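Local structure of potential RNA-dependent RNA polymerase (Human picobirnavirus, 5I62) at residues K10-P15 and A181-W186; E87-I92 and L306-G311; R167-R172 and F208-R213. The protein catalyses template-directed RNA synthesis from ribonucleoside triphosphates, probably in both transcription and genome replication of a small double-stranded RNA virus. All blocks are in the same frame, centred on the assembly; numbering follows the deposited sequence.

Interaction 1. Residues K10-P15 and A181-W186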
loop_
_atom_site.group_PDB
_atom_site.type_symbol
_atom_site.label_atom_id
_atom_site.label_comp_id
_atom_site.label_asym_id
_atom_site.label_seq_id
_atom_site.Cartn_x
_atom_site.Cartn_y
_atom_site.Cartn_z
ATOM N N LYS A 10 4.645 -30.841 3.559
ATOM C CA LYS A 10 4.175 -30.729 2.185
ATOM C C LYS A 10 3.871 -29.289 1.795
ATOM O O LYS A 10 3.726 -28.997 0.600
ATOM C CB LYS A 10 2.930 -31.587 1.969
ATOM C CG LYS A 10 3.149 -33.068 2.218
ATOM C CD LYS A 10 1.835 -33.825 2.057
ATOM C CE LYS A 10 2.016 -35.294 2.460
ATOM N NZ LYS A 10 3.248 -35.850 1.813
ATOM N N TYR A 11 3.762 -28.399 2.780
ATOM C CA TYR A 11 3.620 -26.964 2.582
ATOM C C TYR A 11 4.957 -26.244 2.616
ATOM O O TYR A 11 5.143 -25.252 1.907
ATOM C CB TYR A 11 2.710 -26.371 3.658
ATOM C CG TYR A 11 1.269 -26.797 3.536
ATOM C CD1 TYR A 11 0.841 -28.016 4.032
ATOM C CD2 TYR A 11 0.329 -25.962 2.934
ATOM C CE1 TYR A 11 -0.487 -28.409 3.916
ATOM C CE2 TYR A 11 -0.995 -26.342 2.823
ATOM C CZ TYR A 11 -1.396 -27.565 3.311
ATOM O OH TYR A 11 -2.718 -27.948 3.195
ATOM N N PHE A 12 5.900 -26.718 3.436
ATOM C CA PHE A 12 7.194 -26.069 3.561
ATOM C C PHE A 12 8.320 -27.078 3.462
ATOM O O PHE A 12 8.186 -28.230 3.865
ATOM C CB PHE A 12 7.309 -25.293 4.866
ATOM C CG PHE A 12 6.317 -24.183 4.970
ATOM C CD1 PHE A 12 6.592 -22.949 4.398
ATOM C CD2 PHE A 12 5.078 -24.401 5.536
ATOM C CE1 PHE A 12 5.670 -21.928 4.447
ATOM C CE2 PHE A 12 4.133 -23.369 5.583
ATOM C CZ PHE A 12 4.441 -22.144 5.037
ATOM N N ASN A 13 9.428 -26.610 2.924
ATOM C CA ASN A 13 10.646 -27.395 2.807
ATOM C C ASN A 13 11.251 -27.502 4.202
ATOM O O ASN A 13 11.697 -26.500 4.761
ATOM C CB ASN A 13 11.584 -26.709 1.821
ATOM C CG ASN A 13 12.811 -27.542 1.494
ATOM O OD1 ASN A 13 12.714 -28.735 1.202
ATOM N ND2 ASN A 13 13.968 -26.904 1.526
ATOM N N ILE A 14 11.206 -28.704 4.794
ATOM C CA ILE A 14 11.566 -28.956 6.215
ATOM C C ILE A 14 12.749 -29.932 6.236
ATOM O O ILE A 14 12.687 -30.961 5.570
ATOM C CB ILE A 14 10.355 -29.551 7.024
ATOM C CG1 ILE A 14 9.153 -28.597 7.055
ATOM C CG2 ILE A 14 10.732 -29.951 8.453
ATOM C CD1 ILE A 14 9.468 -27.194 7.542
ATOM N N PRO A 15 13.793 -29.647 7.034
ATOM C CA PRO A 15 13.822 -28.583 8.039
ATOM C C PRO A 15 14.130 -27.187 7.489
ATOM O O PRO A 15 14.672 -27.022 6.396
ATOM C CB PRO A 15 14.938 -29.041 9.013
ATOM C CG PRO A 15 15.578 -30.287 8.367
ATOM C CD PRO A 15 15.095 -30.337 6.951
ATOM N N ALA A 181 0.528 -22.231 0.809
ATOM C CA ALA A 181 -0.107 -21.441 1.851
ATOM C C ALA A 181 0.599 -20.097 1.966
ATOM O O ALA A 181 1.832 -20.031 1.959
ATOM C CB ALA A 181 -0.088 -22.174 3.200
ATOM N N ALA A 182 -0.189 -19.029 2.096
ATOM C CA ALA A 182 0.378 -17.762 2.525
ATOM C C ALA A 182 0.925 -17.916 3.939
ATOM O O ALA A 182 0.459 -18.744 4.722
ATOM C CB ALA A 182 -0.665 -16.640 2.496
ATOM N N VAL A 183 1.919 -17.114 4.266
ATOM C CA VAL A 183 2.459 -17.073 5.619
ATOM C C VAL A 183 2.031 -15.768 6.268
ATOM O O VAL A 183 2.135 -14.701 5.653
ATOM C CB VAL A 183 3.990 -17.216 5.607
ATOM C CG1 VAL A 183 4.577 -16.851 6.965
ATOM C CG2 VAL A 183 4.382 -18.652 5.207
ATOM N N LEU A 184 1.564 -15.849 7.522
ATOM C CA LEU A 184 1.124 -14.669 8.264
ATOM C C LEU A 184 2.312 -13.756 8.532
ATOM O O LEU A 184 3.230 -14.125 9.275
ATOM C CB LEU A 184 0.457 -15.062 9.578
ATOM C CG LEU A 184 -0.039 -13.868 10.419
ATOM C CD1 LEU A 184 -1.179 -13.117 9.721
ATOM C CD2 LEU A 184 -0.462 -14.276 11.824
ATOM N N GLY A 185 2.294 -12.570 7.923
ATOM C CA GLY A 185 3.259 -11.527 8.183
ATOM C C GLY A 185 2.638 -10.334 8.905
ATOM O O GLY A 185 1.457 -10.308 9.249
ATOM N N TRP A 186 3.474 -9.325 9.125
ATOM C CA TRP A 186 3.094 -8.221 9.994
ATOM C C TRP A 186 3.754 -6.936 9.524
ATOM O O TRP A 186 4.890 -6.945 9.062
ATOM C CB TRP A 186 3.475 -8.519 11.450
ATOM C CG TRP A 186 3.217 -7.374 12.404
ATOM C CD1 TRP A 186 2.083 -7.157 13.129
ATOM C CD2 TRP A 186 4.125 -6.326 12.752
ATOM N NE1 TRP A 186 2.221 -6.024 13.895
ATOM C CE2 TRP A 186 3.469 -5.498 13.687
ATOM C CE3 TRP A 186 5.430 -6.008 12.366
ATOM C CZ2 TRP A 186 4.075 -4.373 14.242
ATOM C CZ3 TRP A 186 6.034 -4.887 12.920
ATOM C CH2 TRP A 186 5.357 -4.087 13.850
#
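Phe12 and Val183 make the closest touch here: the far end of the phenyl ring meets one methyl of the valine, with Phe12 CZ 3.5 Å from Val183 CG2 and Phe12 CE1 at 3.6 Å from that same Val183 CG2. The methyl sits at the ring edge, near the ring plane, so this is an edge contact and not stacking over a face. With CG1 anti to the backbone N (chi1 167°), Val183 CG2 lies anti to the carbonyl carbon and turns to the ring. Phe12 does not leave its backbone straight at the strand; it is the ring's end that closes the distance. One residue earlier, Tyr11 does head for the strand, and its CD2 lies 3.8 Å from Ala181 CB, the methyl approaching the ring obliquely. The Tyr11 and Ala181 CA atoms are 6.7 Å apart, the nearest backbone approach of the two segments.

Around this first shell, Tyr315 OH holds the phenol oxygen of Tyr11 by a hydrogen bond; the backbone O of Tyr11 is bonded to Ser144 OG. In this polymerase-family chain, the N-terminal residues that follow helix 5-11 pack on the mixed sheet, and helix 17-28 covers the contact as well, with Tyr22 and Phe23 on Val183 and Leu19 on Phe12. Ala182, between the two touching residues of the strand, points the other way and pairs through its backbone with Pro305 and Ala307.

All four touching residues are buried and no hydrogen bond passes between 10-15 and 181-186, so these two segments meet by apolar burial alone. A polar tie to the same strand comes from the backbone bond of Lys10 with Ser179, while the polar anchoring of Tyr11 comes from Tyr315 and Ser144, outside the two segments.

Interaction 2. Residues E87-I92 and L306-G311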
loop_
_atom_site.group_PDB
_atom_site.type_symbol
_atom_site.label_atom_id
_atom_site.label_comp_id
_atom_site.label_asym_id
_atom_site.label_seq_id
_atom_site.Cartn_x
_atom_site.Cartn_y
_atom_site.Cartn_z
ATOM N N GLU A 87 -3.095 -12.189 20.315
ATOM C CA GLU A 87 -3.836 -10.925 20.298
ATOM C C GLU A 87 -4.116 -10.404 18.888
ATOM O O GLU A 87 -4.594 -9.273 18.745
ATOM C CB GLU A 87 -3.089 -9.866 21.107
ATOM C CG GLU A 87 -2.779 -10.297 22.531
ATOM C CD GLU A 87 -1.689 -9.447 23.169
ATOM O OE1 GLU A 87 -0.917 -9.988 24.001
ATOM O OE2 GLU A 87 -1.587 -8.240 22.835
ATOM N N ARG A 88 -3.836 -11.211 17.860
ATOM C CA ARG A 88 -4.045 -10.863 16.468
ATOM C C ARG A 88 -5.054 -11.780 15.791
ATOM O O ARG A 88 -5.265 -11.652 14.586
ATOM C CB ARG A 88 -2.712 -10.914 15.701
ATOM C CG ARG A 88 -1.668 -9.884 16.168
ATOM C CD ARG A 88 -0.350 -10.024 15.426
ATOM N NE ARG A 88 -0.500 -9.778 13.996
ATOM C CZ ARG A 88 0.293 -10.296 13.060
ATOM N NH1 ARG A 88 1.300 -11.102 13.406
ATOM N NH2 ARG A 88 0.080 -10.015 11.781
ATOM N N MET A 89 -5.664 -12.720 16.527
ATOM C CA MET A 89 -6.542 -13.701 15.894
ATOM C C MET A 89 -7.782 -13.048 15.300
ATOM O O MET A 89 -8.318 -13.534 14.295
ATOM C CB MET A 89 -6.951 -14.783 16.895
ATOM C CG MET A 89 -5.798 -15.627 17.421
ATOM S SD MET A 89 -4.873 -16.493 16.129
ATOM C CE MET A 89 -6.183 -17.370 15.274
ATOM N N SER A 90 -8.267 -11.973 15.928
ATOM C CA SER A 90 -9.392 -11.224 15.375
ATOM C C SER A 90 -9.015 -10.551 14.064
ATOM O O SER A 90 -9.848 -10.432 13.156
ATOM C CB SER A 90 -9.869 -10.174 16.374
ATOM O OG SER A 90 -10.636 -10.771 17.396
ATOM N N ASP A 91 -7.770 -10.079 13.966
ATOM C CA ASP A 91 -7.287 -9.490 12.725
ATOM C C ASP A 91 -7.321 -10.508 11.597
ATOM O O ASP A 91 -7.608 -10.158 10.449
ATOM C CB ASP A 91 -5.872 -8.952 12.920
ATOM C CG ASP A 91 -5.805 -7.868 13.976
ATOM O OD1 ASP A 91 -6.844 -7.206 14.197
ATOM O OD2 ASP A 91 -4.720 -7.676 14.575
ATOM N N ILE A 92 -7.022 -11.775 11.909
ATOM C CA ILE A 92 -7.102 -12.842 10.914
ATOM C C ILE A 92 -8.548 -13.177 10.595
ATOM O O ILE A 92 -8.918 -13.283 9.420
ATOM C CB ILE A 92 -6.355 -14.098 11.392
ATOM C CG1 ILE A 92 -4.908 -13.781 11.753
ATOM C CG2 ILE A 92 -6.452 -15.212 10.326
ATOM C CD1 ILE A 92 -4.178 -15.008 12.256
ATOM N N LEU A 306 -3.869 -20.123 4.855
ATOM C CA LEU A 306 -2.996 -19.256 5.642
ATOM C C LEU A 306 -2.267 -20.053 6.713
ATOM O O LEU A 306 -2.906 -20.603 7.614
ATOM C CB LEU A 306 -3.796 -18.143 6.314
ATOM C CG LEU A 306 -2.990 -17.196 7.197
ATOM C CD1 LEU A 306 -1.961 -16.375 6.382
ATOM C CD2 LEU A 306 -3.947 -16.274 7.953
ATOM N N ALA A 307 -0.931 -20.068 6.643
ATOM C CA ALA A 307 -0.092 -20.647 7.695
ATOM C C ALA A 307 0.192 -19.543 8.712
ATOM O O ALA A 307 0.955 -18.618 8.443
ATOM C CB ALA A 307 1.195 -21.221 7.114
ATOM N N TYR A 308 -0.426 -19.626 9.886
ATOM C CA TYR A 308 -0.313 -18.556 10.870
ATOM C C TYR A 308 0.527 -18.944 12.083
ATOM O O TYR A 308 0.814 -18.082 12.924
ATOM C CB TYR A 308 -1.706 -18.090 11.319
ATOM C CG TYR A 308 -2.569 -19.187 11.912
ATOM C CD1 TYR A 308 -2.566 -19.434 13.281
ATOM C CD2 TYR A 308 -3.397 -19.959 11.106
ATOM C CE1 TYR A 308 -3.350 -20.428 13.830
ATOM C CE2 TYR A 308 -4.192 -20.959 11.641
ATOM C CZ TYR A 308 -4.164 -21.187 13.006
ATOM O OH TYR A 308 -4.944 -22.185 13.547
ATOM N N ASN A 309 0.940 -20.203 12.180
ATOM C CA ASN A 309 1.853 -20.663 13.217
ATOM C C ASN A 309 2.527 -21.924 12.697
ATOM O O ASN A 309 2.108 -22.495 11.693
ATOM C CB ASN A 309 1.123 -20.915 14.542
ATOM C CG ASN A 309 2.083 -21.062 15.733
ATOM O OD1 ASN A 309 3.288 -20.862 15.612
ATOM N ND2 ASN A 309 1.531 -21.407 16.886
ATOM N N TRP A 310 3.595 -22.345 13.378
ATOM C CA TRP A 310 4.246 -23.594 12.994
ATOM C C TRP A 310 3.248 -24.739 13.098
ATOM O O TRP A 310 2.711 -25.009 14.173
ATOM C CB TRP A 310 5.459 -23.864 13.880
ATOM C CG TRP A 310 6.215 -25.062 13.450
ATOM C CD1 TRP A 310 5.987 -26.356 13.820
ATOM C CD2 TRP A 310 7.315 -25.092 12.543
ATOM N NE1 TRP A 310 6.891 -27.194 13.206
ATOM C CE2 TRP A 310 7.726 -26.442 12.425
ATOM C CE3 TRP A 310 8.011 -24.109 11.836
ATOM C CZ2 TRP A 310 8.787 -26.832 11.616
ATOM C CZ3 TRP A 310 9.074 -24.495 11.035
ATOM C CH2 TRP A 310 9.450 -25.850 10.930
ATOM N N GLY A 311 2.970 -25.395 11.976
ATOM C CA GLY A 311 2.041 -26.505 12.005
ATOM C C GLY A 311 0.572 -26.133 12.051
ATOM O O GLY A 311 -0.265 -27.000 12.301
#
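The first turn of helix 89-97 stands off from the short strand 306-309, the nearest CA atoms, those of Ile92 and Tyr308, being 8.9 Å apart, so side chains alone bridge the gap. Ile92 does most of this with two different branches. Its CG2, which lies anti to the backbone N, is 3.6 Å from Leu306 CD2, the two side chains crossing at a slant. Its CD1, at the end of a chain extended by chi2 near 179°, comes to 4.1 Å from Tyr308 CB, and the two side chains run at about a right angle to each other. Tyr308 itself places CG between its backbone N and its carbonyl carbon (chi1 58°), which leaves CB facing Ile92 while the ring extends past it to the Met89 methyl.

Met89, one turn before Ile92, reaches the far part of that ring. Its sulfur lies 5.4 Å from the ring centroid and 42° off the ring normal, a Met-aromatic contact of oblique geometry, and Met89 CE comes to 4.4 Å from Tyr308 CE1. This is the looser end, where both residues are partly exposed, whereas Ile92 and Leu306 are buried. Ile92 also touches Leu184 of strand 176-189, and Arg88 and Asp91 touch Val202 of strand 199-205, so the helix start lies against several strands of the mixed sheet at once. Arg88, just before the helix, gives its NH2 to Gly185 O.

With no hydrogen bond between the two segments, the attachment of the helix to strand 306-309 rests on apolar contacts and a sulfur-ring approach; a polar tie to the sheet runs through Arg88 to the adjoining strand.

Interaction 3. Residues R167-R172 and F208-R213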
loop_
_atom_site.group_PDB
_atom_site.type_symbol
_atom_site.label_atom_id
_atom_site.label_comp_id
_atom_site.label_asym_id
_atom_site.label_seq_id
_atom_site.Cartn_x
_atom_site.Cartn_y
_atom_site.Cartn_z
ATOM N N ARG A 167 -10.300 -26.756 -1.149
ATOM C CA ARG A 167 -9.730 -25.743 -0.274
ATOM C C ARG A 167 -8.201 -25.680 -0.330
ATOM O O ARG A 167 -7.619 -24.839 0.350
ATOM C CB ARG A 167 -10.206 -25.979 1.157
ATOM C CG ARG A 167 -9.557 -27.177 1.822
ATOM C CD ARG A 167 -10.270 -27.559 3.112
ATOM N NE ARG A 167 -9.448 -28.499 3.862
ATOM C CZ ARG A 167 -9.308 -28.495 5.182
ATOM N NH1 ARG A 167 -9.947 -27.592 5.917
ATOM N NH2 ARG A 167 -8.521 -29.392 5.760
ATOM N N TYR A 168 -7.547 -26.513 -1.140
ATOM C CA TYR A 168 -6.090 -26.578 -1.214
ATOM C C TYR A 168 -5.561 -25.820 -2.420
ATOM O O TYR A 168 -6.180 -25.806 -3.481
ATOM C CB TYR A 168 -5.599 -28.027 -1.289
ATOM C CG TYR A 168 -6.009 -28.853 -0.105
ATOM C CD1 TYR A 168 -5.327 -28.747 1.104
ATOM C CD2 TYR A 168 -7.107 -29.699 -0.171
ATOM C CE1 TYR A 168 -5.708 -29.496 2.215
ATOM C CE2 TYR A 168 -7.495 -30.451 0.929
ATOM C CZ TYR A 168 -6.789 -30.344 2.116
ATOM O OH TYR A 168 -7.175 -31.086 3.207
ATOM N N CYS A 169 -4.388 -25.222 -2.259
ATOM C CA CYS A 169 -3.676 -24.581 -3.353
ATOM C C CYS A 169 -2.595 -25.549 -3.828
ATOM O O CYS A 169 -1.625 -25.797 -3.111
ATOM C CB CYS A 169 -3.075 -23.256 -2.900
ATOM S SG CYS A 169 -2.072 -22.411 -4.158
ATOM N N VAL A 170 -2.766 -26.111 -5.017
ATOM C CA VAL A 170 -1.761 -27.013 -5.569
ATOM C C VAL A 170 -0.702 -26.189 -6.286
ATOM O O VAL A 170 -1.027 -25.287 -7.059
ATOM C CB VAL A 170 -2.407 -28.038 -6.511
ATOM C CG1 VAL A 170 -1.335 -28.894 -7.189
ATOM C CG2 VAL A 170 -3.415 -28.906 -5.743
ATOM N N MET A 171 0.572 -26.483 -6.015
ATOM C CA MET A 171 1.693 -25.807 -6.674
ATOM C C MET A 171 2.631 -26.861 -7.248
ATOM O O MET A 171 3.352 -27.530 -6.496
ATOM C CB MET A 171 2.431 -24.890 -5.709
ATOM C CG MET A 171 1.509 -23.932 -4.959
ATOM S SD MET A 171 2.391 -22.572 -4.197
ATOM C CE MET A 171 3.639 -23.449 -3.213
ATOM N N ARG A 172 2.623 -27.013 -8.569
ATOM C CA ARG A 172 3.614 -27.839 -9.254
ATOM C C ARG A 172 4.798 -26.954 -9.623
ATOM O O ARG A 172 4.640 -25.990 -10.372
ATOM C CB ARG A 172 3.036 -28.495 -10.510
ATOM C CG ARG A 172 2.141 -29.684 -10.266
ATOM C CD ARG A 172 2.932 -30.956 -9.914
ATOM N NE ARG A 172 3.917 -31.357 -10.922
ATOM C CZ ARG A 172 4.759 -32.382 -10.776
ATOM N NH1 ARG A 172 4.735 -33.115 -9.662
ATOM N NH2 ARG A 172 5.623 -32.678 -11.742
ATOM N N PHE A 208 6.103 -17.807 -3.768
ATOM C CA PHE A 208 6.762 -17.322 -4.975
ATOM C C PHE A 208 6.035 -17.801 -6.237
ATOM O O PHE A 208 5.776 -17.012 -7.150
ATOM C CB PHE A 208 8.227 -17.810 -4.948
ATOM C CG PHE A 208 9.157 -17.130 -5.936
ATOM C CD1 PHE A 208 8.825 -15.940 -6.559
ATOM C CD2 PHE A 208 10.403 -17.711 -6.233
ATOM C CE1 PHE A 208 9.699 -15.335 -7.454
ATOM C CE2 PHE A 208 11.269 -17.114 -7.133
ATOM C CZ PHE A 208 10.918 -15.924 -7.750
ATOM N N ALA A 209 5.693 -19.097 -6.298
ATOM C CA ALA A 209 5.043 -19.643 -7.491
ATOM C C ALA A 209 3.713 -18.943 -7.782
ATOM O O ALA A 209 3.395 -18.652 -8.945
ATOM C CB ALA A 209 4.828 -21.154 -7.346
ATOM N N VAL A 210 2.917 -18.672 -6.746
ATOM C CA VAL A 210 1.656 -17.961 -6.963
ATOM C C VAL A 210 1.926 -16.547 -7.460
ATOM O O VAL A 210 1.305 -16.087 -8.425
ATOM C CB VAL A 210 0.789 -17.946 -5.685
ATOM C CG1 VAL A 210 -0.519 -17.122 -5.921
ATOM C CG2 VAL A 210 0.440 -19.358 -5.242
ATOM N N ASN A 211 2.851 -15.834 -6.807
ATOM C CA ASN A 211 3.155 -14.464 -7.214
ATOM C C ASN A 211 3.667 -14.402 -8.656
ATOM O O ASN A 211 3.303 -13.493 -9.408
ATOM C CB ASN A 211 4.169 -13.836 -6.257
ATOM C CG ASN A 211 3.525 -13.232 -5.022
ATOM O OD1 ASN A 211 2.325 -12.912 -5.007
ATOM N ND2 ASN A 211 4.312 -13.068 -3.988
ATOM N N ILE A 212 4.513 -15.355 -9.063
ATOM C CA ILE A 212 4.940 -15.417 -10.466
ATOM C C ILE A 212 3.735 -15.544 -11.399
ATOM O O ILE A 212 3.606 -14.810 -12.386
ATOM C CB ILE A 212 5.924 -16.584 -10.682
ATOM C CG1 ILE A 212 7.215 -16.363 -9.899
ATOM C CG2 ILE A 212 6.212 -16.762 -12.183
ATOM C CD1 ILE A 212 8.133 -17.617 -9.866
ATOM N N ARG A 213 2.848 -16.502 -11.124
ATOM C CA ARG A 213 1.716 -16.705 -12.020
ATOM C C ARG A 213 0.811 -15.474 -12.048
ATOM O O ARG A 213 0.350 -15.058 -13.119
ATOM C CB ARG A 213 0.939 -17.949 -11.605
ATOM C CG ARG A 213 1.634 -19.252 -12.031
ATOM C CD ARG A 213 1.568 -19.339 -13.521
ATOM N NE ARG A 213 0.362 -20.006 -13.952
ATOM C CZ ARG A 213 -0.312 -19.750 -15.066
ATOM N NH1 ARG A 213 0.066 -18.795 -15.898
ATOM N NH2 ARG A 213 -1.393 -20.461 -15.326
#
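Met171 and Val210 meet at the centre of the tight part, with Met171 SD 3.9 Å from Val210 CG2 and the two side chains at about a right angle. The methionine chain is bent at chi3 (-54°), and its sulfur, Met171 SD, also comes to 4.2 Å from Ala209 CB, so one atom covers two successive residues of the helix. Cys169, two positions back along the strand, is turned to the same side; with SG anti to its backbone N (chi1 176°), it reaches 4.1 Å from Val210 CG2. The same valine methyl faces both sulfurs, which approach it from one side. All four residues are buried, and no hydrogen bond passes between the segments.

This is a helix laid across the antiparallel part of a mixed sheet. The local axes of strand 168-172 and helix 208-213 come within 9.4 Å of each other and lie nearly perpendicular, at 86°. Strand 168-173 pairs with 160-165 on one side and 176-189 on the other, and the helix spreads over the first of these too, where Val162 meets Ala209 and Arg213. Pro207, just before the helix, adds a further contact to Met171.

The start of segment 167-172 is looser. Arg167 and Tyr168 are exposed, and they interact with each other instead of with the helix: Arg167 CG lies 3.9 Å above one face of the Tyr168 ring, offset toward its rim, while the extended chain runs along the ring and its guanidinium edge gives a weak hydrogen bond in its own plane, Arg167 NH2 to Tyr168 OH at 3.3 Å. Tyr315 attends this pair, through a cation-pi contact with Arg167 and by meeting the Tyr168 ring. At the other end, Arg172, exposed, leads away from the helix and touches Glu177.

All three interactions lie on one mixed sheet. Interaction 1 is the central one, its centre about 12 Å from the centre of each of the others, while interactions 2 and 3 are about 20 Å apart between centres and do not touch. Strand 176-189 of interaction 1 runs parallel to strand 306-309 of interaction 2, joined by Ala182 O to Ala307 N, and antiparallel to strand 168-173 of interaction 3. Along the chain, interaction 1 crosses both others, and interaction 3 is nested inside the loop closed by interaction 2. The sheet thus gathers the N-terminal region and helices 89-97 and 208-228 into one unit, beside a separate antiparallel sheet of strands 257-261, 355-357, 360-363 and 390-392.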